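Local coordinates for amidohydrolase (Brucella melitensis biovar Abortus, PDB 4F0L), which is a metal-dependent hydrolase of the amidohydrolase family, crystallised with iron(III) bound, and probably acts as a deaminase, at residues B[59-64]-B[367-372]; B[289-294]-B[318-323]; B[342-347]-B[354-359]; B[423-428]-B[433-438]. All blocks are in the same frame, centred on the assembly; numbering follows the deposited sequence.

Contact 1: residues B[59-64]-B[367-372]; sequences AGMANL and ALFDGA
With CG anti to the backbone N (chi1 -178°) and the chain bent at both chi2 and chi3, Met61 curls its thioether over to helix 364-379, while Phe369, also anti at chi1 (-177°), sends its ring back past it in the opposite direction. The methionine uses its last two atoms differently. Met61 CE lies 3.6 Å from Phe369 CE1, meeting the ring obliquely, whereas Met61 SD packs 3.7 Å from Ala372 CB and touches the carbonyl carbon of the same alanine. At the far end of the ring, Ala59 O sits at the edge, close to the ring plane and 3.5 Å from Phe369 CZ. The direct contacts are thus all van der Waals, and the polar link is made by water: one molecule donates to Ala62 O and to Ala372 O, each at 2.8 Å, tying strand to helix. Ile336 and Val373 add to the packing round Met61, and Leu20 lies against Phe369. Met61 and Asn63 are bonded through their backbones to residues 121-126; the strand carries the iron ligand His65, and His67 follows just after it: this is a helix packed against the first metal-bearing strand of an amidohydrolase TIM barrel.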
loop_
_atom_site.group_PDB
_atom_site.type_symbol
_atom_site.label_atom_id
_atom_site.label_comp_id
_atom_site.label_asym_id
_atom_site.label_seq_id
_atom_site.Cartn_x
_atom_site.Cartn_y
_atom_site.Cartn_z
ATOM N N ALA B 59 5.283 -12.081 -17.072
ATOM C CA ALA B 59 4.150 -12.997 -17.107
ATOM C C ALA B 59 2.914 -12.347 -16.494
ATOM O O ALA B 59 3.034 -11.499 -15.628
ATOM C CB ALA B 59 4.489 -14.265 -16.323
ATOM N N GLY B 60 1.743 -12.777 -16.967
ATOM C CA GLY B 60 0.493 -12.456 -16.352
ATOM C C GLY B 60 0.366 -13.123 -14.999
ATOM O O GLY B 60 0.809 -14.244 -14.801
ATOM N N MET B 61 -0.213 -12.393 -14.043
ATOM C CA MET B 61 -0.357 -12.882 -12.683
ATOM C C MET B 61 -1.749 -13.456 -12.493
ATOM O O MET B 61 -2.761 -12.812 -12.822
ATOM C CB MET B 61 -0.151 -11.726 -11.709
ATOM C CG MET B 61 -0.215 -12.094 -10.233
ATOM S SD MET B 61 1.154 -13.113 -9.683
ATOM C CE MET B 61 2.413 -11.838 -9.813
ATOM N N ALA B 62 -1.818 -14.647 -11.925
ATOM C CA ALA B 62 -3.121 -15.159 -11.478
ATOM C C ALA B 62 -3.543 -14.447 -10.227
ATOM O O ALA B 62 -2.740 -14.199 -9.295
ATOM C CB ALA B 62 -3.091 -16.684 -11.243
ATOM N N ASN B 63 -4.835 -14.133 -10.167
ATOM C CA ASN B 63 -5.427 -13.609 -8.952
ATOM C C ASN B 63 -6.183 -14.773 -8.365
ATOM O O ASN B 63 -7.301 -15.040 -8.731
ATOM C CB ASN B 63 -6.346 -12.422 -9.281
ATOM C CG ASN B 63 -6.713 -11.609 -8.048
ATOM O OD1 ASN B 63 -7.154 -12.151 -7.030
ATOM N ND2 ASN B 63 -6.505 -10.316 -8.128
ATOM N N LEU B 64 -5.550 -15.526 -7.479
ATOM C CA LEU B 64 -6.033 -16.891 -7.239
ATOM C C LEU B 64 -7.223 -17.024 -6.276
ATOM O O LEU B 64 -7.641 -18.132 -6.012
ATOM C CB LEU B 64 -4.870 -17.807 -6.818
ATOM C CG LEU B 64 -3.972 -17.447 -5.643
ATOM C CD1 LEU B 64 -4.789 -16.949 -4.461
ATOM C CD2 LEU B 64 -3.164 -18.686 -5.285
ATOM N N ALA B 367 11.886 -12.286 -6.347
ATOM C CA ALA B 367 11.479 -13.527 -5.696
ATOM C C ALA B 367 9.975 -13.586 -5.516
ATOM O O ALA B 367 9.350 -14.602 -5.778
ATOM C CB ALA B 367 12.178 -13.680 -4.343
ATOM N N LEU B 368 9.376 -12.483 -5.088
ATOM C CA LEU B 368 7.957 -12.476 -4.825
ATOM C C LEU B 368 7.160 -12.574 -6.118
ATOM O O LEU B 368 6.173 -13.310 -6.185
ATOM C CB LEU B 368 7.576 -11.215 -4.064
ATOM C CG LEU B 368 7.967 -11.280 -2.586
ATOM C CD1 LEU B 368 7.505 -10.004 -1.931
ATOM C CD2 LEU B 368 7.387 -12.506 -1.869
ATOM N N PHE B 369 7.589 -11.842 -7.127
ATOM C CA PHE B 369 6.888 -11.830 -8.385
ATOM C C PHE B 369 6.975 -13.195 -9.044
ATOM O O PHE B 369 5.943 -13.734 -9.438
ATOM C CB PHE B 369 7.412 -10.780 -9.351
ATOM C CG PHE B 369 6.632 -10.726 -10.621
ATOM C CD1 PHE B 369 5.445 -10.027 -10.688
ATOM C CD2 PHE B 369 7.053 -11.443 -11.749
ATOM C CE1 PHE B 369 4.701 -9.987 -11.873
ATOM C CE2 PHE B 369 6.306 -11.419 -12.911
ATOM C CZ PHE B 369 5.134 -10.683 -12.975
ATOM N N ASP B 370 8.169 -13.779 -9.128
ATOM C CA ASP B 370 8.313 -15.090 -9.739
ATOM C C ASP B 370 7.479 -16.102 -8.971
ATOM O O ASP B 370 6.814 -16.950 -9.551
ATOM C CB ASP B 370 9.769 -15.585 -9.709
ATOM C CG ASP B 370 10.631 -15.009 -10.800
ATOM O OD1 ASP B 370 10.132 -14.460 -11.825
ATOM O OD2 ASP B 370 11.847 -15.173 -10.658
ATOM N N GLY B 371 7.594 -16.069 -7.658
ATOM C CA GLY B 371 6.906 -17.053 -6.805
ATOM C C GLY B 371 5.398 -17.003 -6.985
ATOM O O GLY B 371 4.737 -18.040 -7.132
ATOM N N ALA B 372 4.851 -15.786 -7.016
ATOM C CA ALA B 372 3.411 -15.624 -7.056
ATOM C C ALA B 372 2.835 -16.013 -8.402
ATOM O O ALA B 372 1.710 -16.571 -8.465
ATOM C CB ALA B 372 3.009 -14.199 -6.671
HETATM O O HOH W 1 -0.913 -15.714 -7.843
#

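Contact 2: residues B[289-294]-B[318-323]; sequences HMAKAG and AAAGGK
Ala291 directs its methyl group straight at the chain leaving helix 314-319, and almost the whole contact rests on that one carbon. Ala291 CB lies 3.5 Å from Gly322 CA and 3.7 Å from Ala320 CB, with Ala320 O also in touch at 3.6 Å from the same methyl. Two short side chains and a glycine let the backbones come together, the CA atoms of Ala291 and Gly322 being 4.1 Å apart. Both helices finish in a Schellman motif, with Gly294 and Gly321 at positive phi (93° and 82°); in the second, Gly322 N returns to Phe317 O and Gly321 N to Ala318 O. The turn at Gly321 brings the chain out of the helix and on to strand 323-326, next to strand 296-299, in the alternation of helix and strand expected of a TIM barrel. Phe317 of helix 314-319 packs on both Met290 and Ala291, so the helix as well as its exit touches helix 284-293. Towards the end of the first helix, a water donates to Ala291 O and to Gly321 O, 2.8 Å from each, and thereby bridges the two helix ends through main-chain carbonyls.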
loop_
_atom_site.group_PDB
_atom_site.type_symbol
_atom_site.label_atom_id
_atom_site.label_comp_id
_atom_site.label_asym_id
_atom_site.label_seq_id
_atom_site.Cartn_x
_atom_site.Cartn_y
_atom_site.Cartn_z
ATOM N N HIS B 289 4.815 -29.573 6.623
ATOM C CA HIS B 289 4.040 -30.668 6.054
ATOM C C HIS B 289 3.240 -30.153 4.896
ATOM O O HIS B 289 3.081 -30.852 3.891
ATOM C CB HIS B 289 3.104 -31.307 7.071
ATOM C CG HIS B 289 3.814 -32.079 8.169
ATOM N ND1 HIS B 289 3.389 -32.077 9.456
ATOM C CD2 HIS B 289 4.935 -32.904 8.130
ATOM C CE1 HIS B 289 4.198 -32.864 10.212
ATOM N NE2 HIS B 289 5.140 -33.383 9.400
ATOM N N MET B 290 2.715 -28.931 5.018
ATOM C CA MET B 290 1.923 -28.347 3.932
ATOM C C MET B 290 2.791 -28.200 2.710
ATOM O O MET B 290 2.404 -28.620 1.618
ATOM C CB MET B 290 1.351 -26.987 4.326
ATOM C CG MET B 290 0.581 -26.299 3.194
ATOM S SD MET B 290 -0.041 -24.677 3.618
ATOM C CE MET B 290 -0.499 -24.036 1.980
ATOM N N ALA B 291 3.964 -27.598 2.892
ATOM C CA ALA B 291 4.889 -27.407 1.802
ATOM C C ALA B 291 5.304 -28.750 1.196
ATOM O O ALA B 291 5.387 -28.883 -0.022
ATOM C CB ALA B 291 6.119 -26.613 2.272
ATOM N N LYS B 292 5.554 -29.747 2.032
ATOM C CA LYS B 292 6.056 -31.043 1.547
ATOM C C LYS B 292 4.973 -31.750 0.757
ATOM O O LYS B 292 5.274 -32.455 -0.217
ATOM C CB LYS B 292 6.516 -31.935 2.706
ATOM N N ALA B 293 3.722 -31.582 1.192
ATOM C CA ALA B 293 2.568 -32.129 0.467
ATOM C C ALA B 293 2.378 -31.469 -0.898
ATOM O O ALA B 293 1.764 -32.065 -1.777
ATOM C CB ALA B 293 1.310 -31.971 1.277
ATOM N N GLY B 294 2.894 -30.251 -1.072
ATOM C CA GLY B 294 2.813 -29.544 -2.352
ATOM C C GLY B 294 1.617 -28.617 -2.504
ATOM O O GLY B 294 1.407 -28.054 -3.582
ATOM N N ALA B 318 8.605 -21.011 2.554
ATOM C CA ALA B 318 9.487 -20.946 1.386
ATOM C C ALA B 318 10.724 -21.838 1.546
ATOM O O ALA B 318 11.096 -22.571 0.623
ATOM C CB ALA B 318 9.892 -19.495 1.082
ATOM N N ALA B 319 11.315 -21.843 2.734
ATOM C CA ALA B 319 12.479 -22.694 3.005
ATOM C C ALA B 319 12.136 -24.182 2.865
ATOM O O ALA B 319 12.975 -24.977 2.479
ATOM C CB ALA B 319 13.050 -22.402 4.395
ATOM N N ALA B 320 10.888 -24.559 3.133
ATOM C CA ALA B 320 10.488 -25.954 2.995
ATOM C C ALA B 320 10.052 -26.316 1.557
ATOM O O ALA B 320 9.544 -27.420 1.316
ATOM C CB ALA B 320 9.396 -26.275 3.987
ATOM N N GLY B 321 10.269 -25.404 0.611
ATOM C CA GLY B 321 9.860 -25.593 -0.789
ATOM C C GLY B 321 8.400 -25.271 -1.068
ATOM O O GLY B 321 7.853 -25.691 -2.086
ATOM N N GLY B 322 7.738 -24.572 -0.158
ATOM C CA GLY B 322 6.333 -24.260 -0.360
ATOM C C GLY B 322 6.166 -23.240 -1.459
ATOM O O GLY B 322 7.032 -22.410 -1.666
ATOM N N LYS B 323 5.060 -23.322 -2.183
ATOM C CA LYS B 323 4.753 -22.387 -3.237
ATOM C C LYS B 323 3.465 -21.631 -2.899
ATOM O O LYS B 323 2.582 -22.163 -2.214
ATOM C CB LYS B 323 4.591 -23.141 -4.552
ATOM C CG LYS B 323 5.881 -23.700 -5.150
ATOM C CD LYS B 323 5.535 -24.592 -6.348
ATOM C CE LYS B 323 6.771 -25.079 -7.092
ATOM N NZ LYS B 323 7.416 -26.195 -6.394
HETATM O O HOH W 2 5.627 -27.366 -2.315
#

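Contact 3: residues B[342-347]-B[354-359]; sequences QLEYSQ and RNVLAA
Glu344 extends from helix 336-351 to the loop 354-359 and takes two successive backbone amides with its carboxylate. Arg354 turns away from the helix, and its guanidinium group hydrogen-bonds to Ala77 O and Asn306 OD1, both of the second subunit. Asn355 likewise faces away, its OD1 bonded to Thr364, but its positive phi (48°) turns the chain so that the next two N-H groups face the glutamate. Val356 N donates to Glu344 OE2 at 2.8 Å, and its side chain rests on Gln347, with CG1 3.9 Å from Gln347 CB. Leu357 N follows, donating to Glu344 OE1 at 2.9 Å. Each oxygen uses its syn lone pair, both N-H...O angles are 146°, and the paired bonds fix the rotation of the carboxylate; Arg348 adds a salt bridge to OE2, which would favour the charged form. The glutamate reaches the loop with CG anti to the backbone N (chi1 173°) and a bend at chi2. Leu357 slides past it in the opposite direction and puts CD1 3.6 Å from Leu343 CG and 3.7 Å from Gln347 CG, crossing both side chains at about a right angle. Leu368 and Ala314 pack on Leu357 from neighbouring helices. The arrangement is that of a buried glutamate holding an interhelical loop by its main-chain amides, here beside the subunit interface.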
loop_
_atom_site.group_PDB
_atom_site.type_symbol
_atom_site.label_atom_id
_atom_site.label_comp_id
_atom_site.label_asym_id
_atom_site.label_seq_id
_atom_site.Cartn_x
_atom_site.Cartn_y
_atom_site.Cartn_z
ATOM N N GLN B 342 2.657 -5.703 0.691
ATOM C CA GLN B 342 2.063 -6.032 2.000
ATOM C C GLN B 342 2.586 -7.369 2.559
ATOM O O GLN B 342 2.900 -7.470 3.750
ATOM C CB GLN B 342 0.543 -6.007 1.930
ATOM C CG GLN B 342 -0.196 -6.443 3.205
ATOM C CD GLN B 342 0.113 -5.572 4.398
ATOM O OE1 GLN B 342 0.285 -4.370 4.244
ATOM N NE2 GLN B 342 0.237 -6.178 5.593
ATOM N N LEU B 343 2.719 -8.379 1.695
ATOM C CA LEU B 343 3.313 -9.633 2.123
ATOM C C LEU B 343 4.718 -9.413 2.724
ATOM O O LEU B 343 4.968 -9.777 3.885
ATOM C CB LEU B 343 3.359 -10.621 0.967
ATOM C CG LEU B 343 4.028 -11.964 1.219
ATOM C CD1 LEU B 343 3.399 -12.711 2.397
ATOM C CD2 LEU B 343 4.022 -12.775 -0.092
ATOM N N GLU B 344 5.604 -8.767 1.973
ATOM C CA GLU B 344 6.947 -8.530 2.445
ATOM C C GLU B 344 6.952 -7.696 3.708
ATOM O O GLU B 344 7.662 -8.033 4.667
ATOM C CB GLU B 344 7.784 -7.873 1.334
ATOM C CG GLU B 344 9.198 -7.386 1.709
ATOM C CD GLU B 344 10.168 -8.466 2.148
ATOM O OE1 GLU B 344 9.927 -9.698 1.940
ATOM O OE2 GLU B 344 11.206 -8.078 2.731
ATOM N N TYR B 345 6.189 -6.602 3.712
ATOM C CA TYR B 345 6.257 -5.675 4.818
ATOM C C TYR B 345 5.699 -6.316 6.082
ATOM O O TYR B 345 6.169 -6.010 7.174
ATOM C CB TYR B 345 5.563 -4.329 4.531
ATOM C CG TYR B 345 6.305 -3.380 3.573
ATOM C CD1 TYR B 345 7.577 -3.671 3.078
ATOM C CD2 TYR B 345 5.749 -2.172 3.230
ATOM C CE1 TYR B 345 8.253 -2.789 2.234
ATOM C CE2 TYR B 345 6.406 -1.289 2.375
ATOM C CZ TYR B 345 7.677 -1.582 1.913
ATOM O OH TYR B 345 8.314 -0.682 1.087
ATOM N N SER B 346 4.718 -7.213 5.956
ATOM C CA SER B 346 4.194 -7.901 7.122
ATOM C C SER B 346 5.361 -8.685 7.722
ATOM O O SER B 346 5.490 -8.777 8.957
ATOM C CB SER B 346 2.999 -8.805 6.786
ATOM O OG SER B 346 3.343 -9.913 5.966
ATOM N N GLN B 347 6.215 -9.225 6.858
ATOM C CA GLN B 347 7.348 -10.001 7.337
ATOM C C GLN B 347 8.400 -9.103 7.983
ATOM O O GLN B 347 8.941 -9.458 9.048
ATOM C CB GLN B 347 7.947 -10.884 6.234
ATOM C CG GLN B 347 6.924 -11.815 5.558
ATOM C CD GLN B 347 6.190 -12.704 6.537
ATOM O OE1 GLN B 347 4.950 -12.803 6.512
ATOM N NE2 GLN B 347 6.932 -13.350 7.396
ATOM N N ARG B 354 14.944 -6.656 6.908
ATOM C CA ARG B 354 14.601 -6.250 5.552
ATOM C C ARG B 354 14.885 -7.377 4.560
ATOM O O ARG B 354 15.701 -8.264 4.816
ATOM C CB ARG B 354 15.382 -5.010 5.141
ATOM C CG ARG B 354 15.264 -3.857 6.117
ATOM C CD ARG B 354 15.907 -2.594 5.574
ATOM N NE ARG B 354 15.179 -2.017 4.458
ATOM C CZ ARG B 354 15.563 -1.994 3.178
ATOM N NH1 ARG B 354 16.702 -2.537 2.778
ATOM N NH2 ARG B 354 14.783 -1.397 2.272
ATOM N N ASN B 355 14.240 -7.284 3.403
ATOM C CA ASN B 355 14.392 -8.265 2.311
ATOM C C ASN B 355 14.266 -9.697 2.815
ATOM O O ASN B 355 15.120 -10.532 2.582
ATOM C CB ASN B 355 15.720 -7.974 1.615
ATOM C CG ASN B 355 15.719 -6.587 1.006
ATOM O OD1 ASN B 355 14.772 -6.249 0.264
ATOM N ND2 ASN B 355 16.727 -5.758 1.344
ATOM N N VAL B 356 13.174 -9.926 3.534
ATOM C CA VAL B 356 12.916 -11.177 4.179
ATOM C C VAL B 356 12.594 -12.274 3.189
ATOM O O VAL B 356 13.064 -13.402 3.347
ATOM C CB VAL B 356 11.755 -11.062 5.200
ATOM C CG1 VAL B 356 11.433 -12.462 5.788
ATOM C CG2 VAL B 356 12.136 -10.033 6.278
ATOM N N LEU B 357 11.786 -11.949 2.177
ATOM C CA LEU B 357 11.315 -12.947 1.228
ATOM C C LEU B 357 12.128 -13.000 -0.073
ATOM O O LEU B 357 11.782 -13.741 -0.992
ATOM C CB LEU B 357 9.808 -12.799 0.986
ATOM C CG LEU B 357 8.955 -12.867 2.292
ATOM C CD1 LEU B 357 7.446 -12.769 1.991
ATOM C CD2 LEU B 357 9.298 -14.099 3.146
ATOM N N ALA B 358 13.240 -12.269 -0.130
ATOM C CA ALA B 358 14.220 -12.482 -1.203
ATOM C C ALA B 358 14.753 -13.940 -1.172
ATOM O O ALA B 358 14.748 -14.587 -0.131
ATOM C CB ALA B 358 15.369 -11.475 -1.093
ATOM N N ALA B 359 15.179 -14.448 -2.329
ATOM C CA ALA B 359 15.741 -15.817 -2.454
ATOM C C ALA B 359 17.238 -15.675 -2.676
ATOM O O ALA B 359 17.659 -14.959 -3.583
ATOM C CB ALA B 359 15.122 -16.571 -3.629
#

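Contact 4: residues B[423-428]-B[433-438]; sequences VCDVWV and QVEGGR
Val426 pairs with Val434 across an antiparallel hairpin, in a hydrogen-bonded pair that a bulge distorts. Val426 N donates to Val434 O at 3.0 Å, while Val426 O takes two donors. Gln433 N approaches Val426 O at 2.8 Å, nearly along the C=O axis, and Val434 N reaches Val426 O at 3.3 Å, in the carbonyl plane on a lone pair. Both donors facing one residue make Gln433 and Val434 a classic beta bulge. The two valine side chains lie side by side and point the same way, Val426 CB 3.7 Å from Val434 CB. Beyond them the chain reverses in a type I' turn from Glu435 to Arg438. Gly437 N closes on Cys424 O (2.8 Å), and Gly436 N is satisfied by a side chain, meeting Asp425 OD1 almost head-on at 3.0 Å. Both glycines have positive phi. With CG beside its backbone N (chi1 -63°), Asp425 directs OD1 to the turn; OD2 forms a salt bridge with Lys432 and accepts a hydrogen bond from Gln54 NE2. Gln433 NE2 donates to a water 2.9 Å away, which in turn donates to Val428 O, and OE1 accepts from Arg440. The hairpin continues the sheet outward from strand 395-399, where Cys424 and Asp425 form a second bulge opposite Ser397; Val426 packs on Thr123 of strand 122-129, and Leu118 of helix 103-119 touches Val428 and Val434.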
loop_
_atom_site.group_PDB
_atom_site.type_symbol
_atom_site.label_atom_id
_atom_site.label_comp_id
_atom_site.label_asym_id
_atom_site.label_seq_id
_atom_site.Cartn_x
_atom_site.Cartn_y
_atom_site.Cartn_z
ATOM N N VAL B 423 1.581 -0.845 -14.771
ATOM C CA VAL B 423 1.100 -1.701 -15.896
ATOM C C VAL B 423 0.760 -0.858 -17.140
ATOM O O VAL B 423 0.083 0.175 -17.042
ATOM C CB VAL B 423 -0.114 -2.529 -15.446
ATOM C CG1 VAL B 423 -0.814 -3.213 -16.632
ATOM C CG2 VAL B 423 0.303 -3.533 -14.389
ATOM N N CYS B 424 1.291 -1.262 -18.284
ATOM C CA CYS B 424 1.015 -0.590 -19.553
ATOM C C CYS B 424 -0.003 -1.408 -20.386
ATOM O O CYS B 424 -1.199 -1.160 -20.329
ATOM C CB CYS B 424 2.310 -0.327 -20.310
ATOM S SG CYS B 424 2.091 0.843 -21.671
ATOM N N ASP B 425 0.474 -2.432 -21.100
ATOM C CA ASP B 425 -0.404 -3.316 -21.869
ATOM C C ASP B 425 -0.573 -4.666 -21.197
ATOM O O ASP B 425 0.312 -5.142 -20.482
ATOM C CB ASP B 425 0.140 -3.496 -23.291
ATOM C CG ASP B 425 0.170 -2.192 -24.074
ATOM O OD1 ASP B 425 -0.383 -1.175 -23.623
ATOM O OD2 ASP B 425 0.754 -2.169 -25.189
ATOM N N VAL B 426 -1.704 -5.306 -21.454
ATOM C CA VAL B 426 -1.965 -6.606 -20.902
ATOM C C VAL B 426 -2.670 -7.442 -21.962
ATOM O O VAL B 426 -3.649 -6.990 -22.548
ATOM C CB VAL B 426 -2.867 -6.513 -19.650
ATOM C CG1 VAL B 426 -3.130 -7.908 -19.101
ATOM C CG2 VAL B 426 -2.282 -5.555 -18.576
ATOM N N TRP B 427 -2.139 -8.639 -22.213
ATOM C CA TRP B 427 -2.711 -9.593 -23.135
ATOM C C TRP B 427 -3.199 -10.804 -22.416
ATOM O O TRP B 427 -2.508 -11.341 -21.532
ATOM C CB TRP B 427 -1.671 -10.068 -24.083
ATOM C CG TRP B 427 -1.060 -9.044 -25.024
ATOM C CD1 TRP B 427 -1.334 -8.850 -26.356
ATOM C CD2 TRP B 427 -0.022 -8.066 -24.703
ATOM N NE1 TRP B 427 -0.555 -7.853 -26.887
ATOM C CE2 TRP B 427 0.259 -7.347 -25.937
ATOM C CE3 TRP B 427 0.668 -7.719 -23.546
ATOM C CZ2 TRP B 427 1.193 -6.318 -25.989
ATOM C CZ3 TRP B 427 1.650 -6.742 -23.628
ATOM C CH2 TRP B 427 1.892 -6.041 -24.818
ATOM N N VAL B 428 -4.368 -11.294 -22.829
ATOM C CA VAL B 428 -4.890 -12.593 -22.391
ATOM C C VAL B 428 -5.296 -13.403 -23.638
ATOM O O VAL B 428 -6.067 -12.926 -24.479
ATOM C CB VAL B 428 -6.083 -12.424 -21.423
ATOM C CG1 VAL B 428 -6.730 -13.777 -21.126
ATOM C CG2 VAL B 428 -5.621 -11.736 -20.116
ATOM N N GLN B 433 -6.060 -6.661 -23.915
ATOM C CA GLN B 433 -7.234 -6.181 -23.228
ATOM C C GLN B 433 -7.001 -4.785 -22.624
ATOM O O GLN B 433 -7.944 -4.021 -22.533
ATOM C CB GLN B 433 -7.714 -7.153 -22.150
ATOM C CG GLN B 433 -8.193 -8.497 -22.682
ATOM C CD GLN B 433 -9.500 -8.381 -23.465
ATOM O OE1 GLN B 433 -10.111 -7.319 -23.479
ATOM N NE2 GLN B 433 -9.901 -9.448 -24.152
ATOM N N VAL B 434 -5.755 -4.469 -22.271
ATOM C CA VAL B 434 -5.405 -3.225 -21.612
ATOM C C VAL B 434 -4.335 -2.542 -22.438
ATOM O O VAL B 434 -3.359 -3.183 -22.850
ATOM C CB VAL B 434 -4.901 -3.485 -20.171
ATOM C CG1 VAL B 434 -4.452 -2.159 -19.511
ATOM C CG2 VAL B 434 -5.991 -4.209 -19.362
ATOM N N GLU B 435 -4.534 -1.269 -22.716
ATOM C CA GLU B 435 -3.575 -0.475 -23.461
ATOM C C GLU B 435 -3.250 0.809 -22.670
ATOM O O GLU B 435 -4.144 1.553 -22.331
ATOM C CB GLU B 435 -4.093 -0.109 -24.834
ATOM C CG GLU B 435 -3.027 0.592 -25.651
ATOM C CD GLU B 435 -3.512 1.003 -26.998
ATOM O OE1 GLU B 435 -3.552 0.125 -27.864
ATOM O OE2 GLU B 435 -3.846 2.200 -27.173
ATOM N N GLY B 436 -1.960 1.067 -22.427
ATOM C CA GLY B 436 -1.537 2.219 -21.646
ATOM C C GLY B 436 -2.326 2.311 -20.340
ATOM O O GLY B 436 -2.787 3.381 -19.976
ATOM N N GLY B 437 -2.519 1.188 -19.666
ATOM C CA GLY B 437 -3.198 1.194 -18.386
ATOM C C GLY B 437 -4.710 1.160 -18.427
ATOM O O GLY B 437 -5.346 1.018 -17.396
ATOM N N ARG B 438 -5.294 1.274 -19.612
ATOM C CA ARG B 438 -6.747 1.351 -19.777
ATOM C C ARG B 438 -7.317 0.111 -20.492
ATOM O O ARG B 438 -6.918 -0.227 -21.604
ATOM C CB ARG B 438 -7.072 2.606 -20.570
ATOM C CG ARG B 438 -8.543 2.766 -20.901
ATOM C CD ARG B 438 -8.795 4.000 -21.797
ATOM N NE ARG B 438 -8.884 5.202 -21.005
ATOM C CZ ARG B 438 -9.972 5.622 -20.370
ATOM N NH1 ARG B 438 -11.111 4.971 -20.446
ATOM N NH2 ARG B 438 -9.923 6.745 -19.661
HETATM O O HOH W 3 -8.771 -12.103 -23.663
#

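Contacts 1 and 3 are directly joined: helix 364-379, which packs on strand 56-66 in contact 1, also touches the loop of contact 3, where Leu368 CD2 lies 3.8 Å from Leu357 CB. Their centres are about 15 Å apart. Contact 2, about 17 Å from contact 1 between centres, does not touch it. Contacts 1 and 4 both reach the same sheet, through strands 56-66 and 422-428, with centres again about 17 Å apart, whereas contacts 2 and 4 are farthest from each other, at about 34 Å between centres. Contact 1 comes near the metal site, the Met61 side chain being about 11 Å from that of the iron ligand His65; contacts 2, 3 and 4 lie away from it.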